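Side-chain contacts in SusD superfamily protein (Parabacteroides distasonis, PDB 3OTN), which is a putative outer-membrane protein of the SusD family that probably binds nutrient glycans at the cell surface: residues Ile465-Ser468 / Glu469-Asn473; Glu80-Trp83 / Gln84-Ala88; Phe127-Val130 / Arg131-Asp135. All blocks are in the same frame, centred on the assembly; numbering follows the deposited sequence.

How the contacts relate
The three contacts are short helical turns of a SusD-type protein, a family grouped with the tetratricopeptide-repeat clan, and they meet on one side of the chain's centre. Contact 2 touches both of the others, its centre about 12 Å from that of contact 1 and about 11 Å from that of contact 3; the centres of contacts 1 and 3 are about 16 Å apart. The C-terminal helix of contact 1 is tied to contact 2 where Ser-468 OG lies 2.9 Å from Glu-80 OE2, a probable hydrogen bond. Contacts 2 and 3 pack consecutive helices together, Tyr-87 and Cys-86 against Leu-129. Phe-133 touches both Trp-83 and Ile-465. The acetate beside contact 2 probably comes from the crystallisation liquor.

Contact 1 of 3, residues Ile465-Ser468 / Glu469-Asn473; sequences IPLS and ERQAN
Ile-465 and Arg-470 set their side chains at about a right angle where the short C-terminal helix 467-472 begins, with Pro-466 in the N-cap position. The CG2 branch of Ile-465 meets the aliphatic part of the arginine, 3.8 Å from Arg-470 CG. In the conformer described, one of two, bends at chi2 and chi3 then carry the guanidinium onward, and its NH1 donates to the carbonyl of Leu-476. Pro-466 and Glu-469 instead run side by side in the same direction, the proline CB 4.0 Å from Glu-469 CG. Both side chains reach helix 79-100, Pro-466 touching Glu-80 and Glu-469 touching Trp-83.

Leu-467 and Gln-471, four residues apart, cross obliquely. With CG of Leu-467 anti to the backbone N (chi1 -177°), its CD1 methyl reaches the extended glutamine and comes 3.7 Å from Gln-471 NE2, while OE1 of the same amide bonds to a bound diethylene glycol. The backbone underneath is alpha-helical from its first turn: Arg-470 N donates to Pro-466 O at 3.1 Å, and Gln-471 N reaches Leu-467 O at 2.9 Å.

Contact 2 of 3, residues Glu80-Trp83 / Gln84-Ala88; sequences EDWW and QDCYA. With ACT (acetate ion), chain E.
Two successive turns near the start of helix 79-100 of a SusD-family protein show how residues four apart pair on a helix surface. Trp-83 and Tyr-87 form the main pair. Trp-83 carries its indole with CG anti to the backbone N (chi1 -174°), which brings one indole face up to the tyrosine ring. CE2 of Tyr-87 sits over that face, displaced toward the rim, and comes 3.8 Å from Trp-83 CE2. The pair is oblique: the centroids of the Trp-83 five-membered ring and the Tyr-87 ring are 5.0 Å apart, and their planes meet at 50°.

An acetate ion bridges the two rings. Its O atom lies in the indole plane and accepts a hydrogen bond from Trp-83 NE1 at 3.0 Å, though the bond is bent, with an N-H...O angle of 139°. Its methyl rests over the centre of one tyrosine face, with CH3 3.3 Å from Tyr-87 CE1. The far end of the tyrosine is anchored by its OH to the carbonyl of Pro-137, and the indole also meets Phe-133 edge-to-face.

On another side of the helix Trp-82 and Cys-86 pair through sulfur. The thiol approaches the edge of the six-membered ring rather than its face, while the indole N-H is used by the carbonyl of Thr-44. Asp-85 OD2 forms a salt bridge with Lys-35 NZ. Cys-86 SG also lies 3.3 Å from Trp-82 O, and it meets the ring at Trp-82 CE3, 4.1 Å away.

Contact 3 of 3, residues Phe127-Val130 / Arg131-Asp135; sequences FYLV and RIFGD
The guanidinium of Arg-131 lies flat on one face of the Phe-127 ring and turns its edge to the face of Tyr-128, a double cation-pi arrangement near the C-terminal end of helix 108-133. On Phe-127 the two planes are only 9° apart, and the centres are separated by 3.7 Å; Arg-131 CD adds a CH-pi contact over the same face. Against Tyr-128 the planes stand at 77°, with Arg-131 NH2 above the middle of the ring and 3.5 Å from Tyr-128 CE1.

A bend at chi3 (-65°) folds the arginine back toward its own helix. There Arg-131 NE donates to Phe-127 O at 3.1 Å, approaching from above the carbonyl plane, whereas the backbone N reaches the same oxygen only weakly. That bond and the stack together would restrict rotation of the guanidinium. Phe-426 supplies a further cation-pi partner. Neighbouring helices bury this end: Phe-127 packs on helix 187-202, Val-130 on 156-172 and Leu-129 on 79-100.

Leu-129 CD2 also lies 3.8 Å from Phe-133 CD2. The helix runs to Phe-133; Gly-134, the first residue past it, has a positive phi, and its N bonds to Val-130 O at 2.9 Å, while Gly-134 O receives a CA-H...O contact from Val-130 CA at 3.4 Å.

Contact 1 of 3, residues Ile465-Ser468 / Glu469-Asn473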
loop_
_atom_site.group_PDB
_atom_site.type_symbol
_atom_site.label_atom_id
_atom_site.label_comp_id
_atom_site.label_asym_id
_atom_site.label_seq_id
_atom_site.Cartn_x
_atom_site.Cartn_y
_atom_site.Cartn_z
ATOM N N ILE A 465 5.094 18.884 -2.319
ATOM C CA ILE A 465 4.772 18.914 -3.735
ATOM C C ILE A 465 6.144 19.001 -4.405
ATOM O O ILE A 465 6.957 19.786 -3.975
ATOM C CB ILE A 465 3.920 20.126 -4.112
ATOM C CG1 ILE A 465 2.666 20.249 -3.216
ATOM C CG2 ILE A 465 3.537 20.065 -5.587
ATOM C CD1 ILE A 465 1.826 18.968 -3.061
ATOM N N PRO A 466 6.415 18.170 -5.429
ATOM C CA PRO A 466 7.727 18.188 -6.109
ATOM C C PRO A 466 8.098 19.514 -6.725
ATOM O O PRO A 466 7.257 20.164 -7.350
ATOM C CB PRO A 466 7.546 17.173 -7.244
ATOM C CG PRO A 466 6.513 16.296 -6.830
ATOM C CD PRO A 466 5.564 17.086 -5.954
ATOM N N LEU A 467 9.365 19.881 -6.583
ATOM C CA LEU A 467 9.880 21.097 -7.124
ATOM C C LEU A 467 9.606 21.173 -8.616
ATOM O O LEU A 467 9.195 22.215 -9.076
ATOM C CB LEU A 467 11.389 21.225 -6.891
ATOM C CG LEU A 467 12.027 22.537 -7.383
ATOM C CD1 LEU A 467 11.338 23.755 -6.776
ATOM C CD2 LEU A 467 13.551 22.542 -7.074
ATOM N N SER A 468 9.804 20.076 -9.364
ATOM C CA SER A 468 9.553 20.119 -10.797
ATOM C C SER A 468 8.121 20.575 -11.153
ATOM O O SER A 468 7.918 21.358 -12.099
ATOM C CB SER A 468 9.827 18.747 -11.451
ATOM O OG SER A 468 8.994 17.766 -10.897
ATOM N N GLU A 469 7.144 20.062 -10.415
ATOM C CA GLU A 469 5.732 20.409 -10.614
ATOM C C GLU A 469 5.449 21.871 -10.292
ATOM O O GLU A 469 4.761 22.543 -11.061
ATOM C CB GLU A 469 4.852 19.515 -9.768
ATOM C CG GLU A 469 4.908 18.043 -10.186
ATOM C CD GLU A 469 4.401 17.797 -11.620
ATOM O OE1 GLU A 469 3.485 18.524 -12.113
ATOM O OE2 GLU A 469 4.911 16.866 -12.242
ATOM N N ARG A 470 6.051 22.372 -9.213
ATOM C CA ARG A 470 5.874 23.775 -8.794
ATOM C C ARG A 470 6.543 24.747 -9.754
ATOM O O ARG A 470 6.010 25.822 -10.003
ATOM C CB ARG A 470 6.389 24.003 -7.370
ATOM C CG ARG A 470 5.758 23.057 -6.371
ATOM C CD ARG A 470 5.145 23.766 -5.193
ATOM N NE ARG A 470 6.111 24.538 -4.429
ATOM C CZ ARG A 470 5.937 25.806 -4.093
ATOM N NH1 ARG A 470 4.820 26.434 -4.414
ATOM N NH2 ARG A 470 6.861 26.429 -3.386
ATOM N N GLN A 471 7.714 24.377 -10.306
ATOM C CA GLN A 471 8.380 25.251 -11.304
ATOM C C GLN A 471 7.618 25.275 -12.652
ATOM O O GLN A 471 7.577 26.316 -13.329
ATOM C CB GLN A 471 9.867 24.898 -11.468
ATOM C CG GLN A 471 10.652 25.146 -10.131
ATOM C CD GLN A 471 12.146 24.971 -10.253
ATOM O OE1 GLN A 471 12.633 24.181 -11.058
ATOM N NE2 GLN A 471 12.886 25.733 -9.465
ATOM N N ALA A 472 7.005 24.151 -13.007
ATOM C CA ALA A 472 6.126 24.042 -14.196
ATOM C C ALA A 472 4.808 24.832 -14.026
ATOM O O ALA A 472 4.250 25.321 -14.988
ATOM C CB ALA A 472 5.776 22.580 -14.454
ATOM N N ASN A 473 4.329 24.888 -12.786
ATOM C CA ASN A 473 3.039 25.458 -12.430
ATOM C C ASN A 473 3.164 26.184 -11.090
ATOM O O ASN A 473 2.897 25.595 -10.036
ATOM C CB ASN A 473 1.975 24.358 -12.350
ATOM C CG ASN A 473 0.595 24.909 -12.069
ATOM O OD1 ASN A 473 0.423 26.121 -12.017
ATOM N ND2 ASN A 473 -0.393 24.022 -11.866
#

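Contact 2 of 3, residues Glu80-Trp83 / Gln84-Ala88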
loop_
_atom_site.group_PDB
_atom_site.type_symbol
_atom_site.label_atom_id
_atom_site.label_comp_id
_atom_site.label_asym_id
_atom_site.label_seq_id
_atom_site.Cartn_x
_atom_site.Cartn_y
_atom_site.Cartn_z
ATOM N N GLU A 80 8.167 12.808 -7.126
ATOM C CA GLU A 80 7.899 13.120 -8.539
ATOM C C GLU A 80 7.163 11.989 -9.234
ATOM O O GLU A 80 6.234 12.224 -10.001
ATOM C CB GLU A 80 9.200 13.391 -9.314
ATOM C CG GLU A 80 9.678 14.777 -9.159
ATOM C CD GLU A 80 11.043 15.004 -9.764
ATOM O OE1 GLU A 80 12.040 14.424 -9.260
ATOM O OE2 GLU A 80 11.103 15.812 -10.705
ATOM N N ASP A 81 7.611 10.760 -8.978
ATOM C CA ASP A 81 7.052 9.566 -9.634
ATOM C C ASP A 81 5.600 9.372 -9.207
ATOM O O ASP A 81 4.738 9.078 -10.026
ATOM C CB ASP A 81 7.882 8.323 -9.270
ATOM C CG ASP A 81 9.371 8.524 -9.555
ATOM O OD1 ASP A 81 9.773 8.262 -10.691
ATOM O OD2 ASP A 81 10.105 9.027 -8.676
ATOM N N TRP A 82 5.359 9.552 -7.913
ATOM C CA TRP A 82 4.033 9.396 -7.371
ATOM C C TRP A 82 3.086 10.437 -7.937
ATOM O O TRP A 82 1.990 10.080 -8.345
ATOM C CB TRP A 82 4.006 9.449 -5.849
ATOM C CG TRP A 82 4.330 8.172 -5.166
ATOM C CD1 TRP A 82 5.532 7.802 -4.632
ATOM C CD2 TRP A 82 3.427 7.114 -4.883
ATOM N NE1 TRP A 82 5.441 6.558 -4.054
ATOM C CE2 TRP A 82 4.154 6.110 -4.199
ATOM C CE3 TRP A 82 2.082 6.900 -5.155
ATOM C CZ2 TRP A 82 3.561 4.920 -3.759
ATOM C CZ3 TRP A 82 1.494 5.699 -4.739
ATOM C CH2 TRP A 82 2.234 4.742 -4.021
ATOM N N TRP A 83 3.516 11.698 -7.985
ATOM C CA TRP A 83 2.661 12.765 -8.530
ATOM C C TRP A 83 2.372 12.586 -10.028
ATOM O O TRP A 83 1.246 12.600 -10.442
ATOM C CB TRP A 83 3.323 14.125 -8.312
ATOM C CG TRP A 83 2.498 15.296 -8.704
ATOM C CD1 TRP A 83 2.386 15.846 -9.946
ATOM C CD2 TRP A 83 1.711 16.087 -7.840
ATOM N NE1 TRP A 83 1.553 16.940 -9.915
ATOM C CE2 TRP A 83 1.107 17.108 -8.632
ATOM C CE3 TRP A 83 1.419 16.030 -6.471
ATOM C CZ2 TRP A 83 0.249 18.068 -8.085
ATOM C CZ3 TRP A 83 0.550 16.994 -5.920
ATOM C CH2 TRP A 83 -0.008 18.004 -6.731
ATOM N N GLN A 84 3.413 12.440 -10.816
ATOM C CA GLN A 84 3.274 12.357 -12.272
ATOM C C GLN A 84 2.479 11.124 -12.703
ATOM O O GLN A 84 1.603 11.237 -13.572
ATOM C CB GLN A 84 4.639 12.361 -12.948
ATOM C CG GLN A 84 5.398 13.642 -12.772
ATOM C CD GLN A 84 6.809 13.610 -13.368
ATOM O OE1 GLN A 84 7.234 12.620 -13.974
ATOM N NE2 GLN A 84 7.531 14.716 -13.207
ATOM N N ASP A 85 2.734 9.973 -12.081
ATOM C CA ASP A 85 2.058 8.743 -12.537
ATOM C C ASP A 85 0.633 8.665 -12.066
ATOM O O ASP A 85 -0.182 8.181 -12.812
ATOM C CB ASP A 85 2.747 7.470 -12.061
ATOM C CG ASP A 85 4.074 7.216 -12.764
ATOM O OD1 ASP A 85 4.467 7.953 -13.710
ATOM O OD2 ASP A 85 4.741 6.279 -12.311
ATOM N N CYS A 86 0.341 9.100 -10.829
ATOM C CA CYS A 86 -1.049 9.209 -10.390
ATOM C C CYS A 86 -1.826 10.140 -11.308
ATOM O O CYS A 86 -2.927 9.795 -11.765
ATOM C CB CYS A 86 -1.180 9.641 -8.916
ATOM S SG CYS A 86 -0.766 8.272 -7.765
ATOM N N TYR A 87 -1.262 11.307 -11.612
ATOM C CA TYR A 87 -1.960 12.229 -12.510
ATOM C C TYR A 87 -2.062 11.700 -13.944
ATOM O O TYR A 87 -3.106 11.904 -14.579
ATOM C CB TYR A 87 -1.431 13.681 -12.436
ATOM C CG TYR A 87 -2.171 14.431 -11.345
ATOM C CD1 TYR A 87 -3.514 14.727 -11.468
ATOM C CD2 TYR A 87 -1.542 14.742 -10.152
ATOM C CE1 TYR A 87 -4.204 15.363 -10.439
ATOM C CE2 TYR A 87 -2.204 15.393 -9.146
ATOM C CZ TYR A 87 -3.539 15.684 -9.279
ATOM O OH TYR A 87 -4.181 16.300 -8.215
ATOM N N ALA A 88 -1.043 10.989 -14.430
ATOM C CA ALA A 88 -1.166 10.320 -15.758
ATOM C C ALA A 88 -2.301 9.302 -15.730
ATOM O O ALA A 88 -3.080 9.219 -16.655
ATOM C CB ALA A 88 0.173 9.648 -16.183
HETATM C C ACT E . -1.075 18.181 -12.026
HETATM O O ACT E . -0.248 18.833 -11.335
HETATM O OXT ACT E . -0.738 17.682 -13.147
HETATM C CH3 ACT E . -2.448 17.992 -11.519
#

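Contact 3 of 3, residues Phe127-Val130 / Arg131-Asp135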
loop_
_atom_site.group_PDB
_atom_site.type_symbol
_atom_site.label_atom_id
_atom_site.label_comp_id
_atom_site.label_asym_id
_atom_site.label_seq_id
_atom_site.Cartn_x
_atom_site.Cartn_y
_atom_site.Cartn_z
ATOM N N PHE A 127 -7.025 8.883 -3.956
ATOM C CA PHE A 127 -6.888 8.513 -2.542
ATOM C C PHE A 127 -5.425 8.429 -2.149
ATOM O O PHE A 127 -5.092 8.820 -1.043
ATOM C CB PHE A 127 -7.634 7.183 -2.270
ATOM C CG PHE A 127 -7.723 6.788 -0.823
ATOM C CD1 PHE A 127 -8.136 7.688 0.149
ATOM C CD2 PHE A 127 -7.474 5.481 -0.447
ATOM C CE1 PHE A 127 -8.264 7.281 1.481
ATOM C CE2 PHE A 127 -7.609 5.058 0.869
ATOM C CZ PHE A 127 -7.978 5.962 1.841
ATOM N N TYR A 128 -4.552 7.922 -3.032
ATOM C CA TYR A 128 -3.108 7.949 -2.759
ATOM C C TYR A 128 -2.608 9.410 -2.765
ATOM O O TYR A 128 -1.962 9.847 -1.810
ATOM C CB TYR A 128 -2.305 7.096 -3.735
ATOM C CG TYR A 128 -2.305 5.664 -3.346
ATOM C CD1 TYR A 128 -3.445 4.873 -3.531
ATOM C CD2 TYR A 128 -1.217 5.105 -2.670
ATOM C CE1 TYR A 128 -3.467 3.523 -3.122
ATOM C CE2 TYR A 128 -1.225 3.776 -2.277
ATOM C CZ TYR A 128 -2.334 2.985 -2.498
ATOM O OH TYR A 128 -2.303 1.666 -2.107
ATOM N N LEU A 129 -2.980 10.171 -3.800
ATOM C CA LEU A 129 -2.558 11.580 -3.883
ATOM C C LEU A 129 -2.915 12.413 -2.647
ATOM O O LEU A 129 -2.046 13.136 -2.088
ATOM C CB LEU A 129 -3.109 12.254 -5.126
ATOM C CG LEU A 129 -2.468 11.874 -6.444
ATOM C CD1 LEU A 129 -3.364 12.485 -7.547
ATOM C CD2 LEU A 129 -1.038 12.442 -6.539
ATOM N N VAL A 130 -4.148 12.313 -2.178
ATOM C CA VAL A 130 -4.566 13.158 -1.043
ATOM C C VAL A 130 -3.891 12.760 0.248
ATOM O O VAL A 130 -3.594 13.633 1.066
ATOM C CB VAL A 130 -6.134 13.258 -0.810
ATOM C CG1 VAL A 130 -6.825 13.982 -1.981
ATOM C CG2 VAL A 130 -6.750 11.899 -0.542
ATOM N N ARG A 131 -3.629 11.465 0.437
ATOM C CA ARG A 131 -2.971 10.976 1.667
ATOM C C ARG A 131 -1.491 11.346 1.732
ATOM O O ARG A 131 -0.991 11.647 2.804
ATOM C CB ARG A 131 -3.133 9.465 1.809
ATOM C CG ARG A 131 -4.563 9.080 2.213
ATOM C CD ARG A 131 -4.705 7.606 2.457
ATOM N NE ARG A 131 -4.482 6.844 1.237
ATOM C CZ ARG A 131 -4.359 5.526 1.196
ATOM N NH1 ARG A 131 -4.447 4.795 2.307
ATOM N NH2 ARG A 131 -4.157 4.940 0.026
ATOM N N ILE A 132 -0.840 11.345 0.573
ATOM C CA ILE A 132 0.587 11.635 0.436
ATOM C C ILE A 132 0.855 13.129 0.477
ATOM O O ILE A 132 1.744 13.561 1.209
ATOM C CB ILE A 132 1.172 11.003 -0.889
ATOM C CG1 ILE A 132 1.116 9.481 -0.790
ATOM C CG2 ILE A 132 2.646 11.455 -1.156
ATOM C CD1 ILE A 132 1.421 8.715 -2.116
ATOM N N PHE A 133 0.089 13.898 -0.315
ATOM C CA PHE A 133 0.353 15.310 -0.562
ATOM C C PHE A 133 -0.645 16.281 -0.012
ATOM O O PHE A 133 -0.386 17.484 -0.059
ATOM C CB PHE A 133 0.408 15.558 -2.091
ATOM C CG PHE A 133 1.469 14.754 -2.801
ATOM C CD1 PHE A 133 2.809 15.116 -2.707
ATOM C CD2 PHE A 133 1.124 13.686 -3.607
ATOM C CE1 PHE A 133 3.794 14.399 -3.358
ATOM C CE2 PHE A 133 2.098 12.956 -4.273
ATOM C CZ PHE A 133 3.434 13.309 -4.155
ATOM N N GLY A 134 -1.811 15.809 0.442
ATOM C CA GLY A 134 -2.815 16.698 1.000
ATOM C C GLY A 134 -3.646 17.299 -0.116
ATOM O O GLY A 134 -4.142 16.568 -0.960
ATOM N N ASP A 135 -3.824 18.615 -0.107
ATOM C CA ASP A 135 -4.577 19.297 -1.154
ATOM C C ASP A 135 -3.906 19.022 -2.512
ATOM O O ASP A 135 -2.707 19.112 -2.608
ATOM C CB ASP A 135 -4.579 20.814 -0.908
ATOM C CG ASP A 135 -5.404 21.242 0.308
ATOM O OD1 ASP A 135 -5.969 20.407 1.027
ATOM O OD2 ASP A 135 -5.462 22.465 0.552
#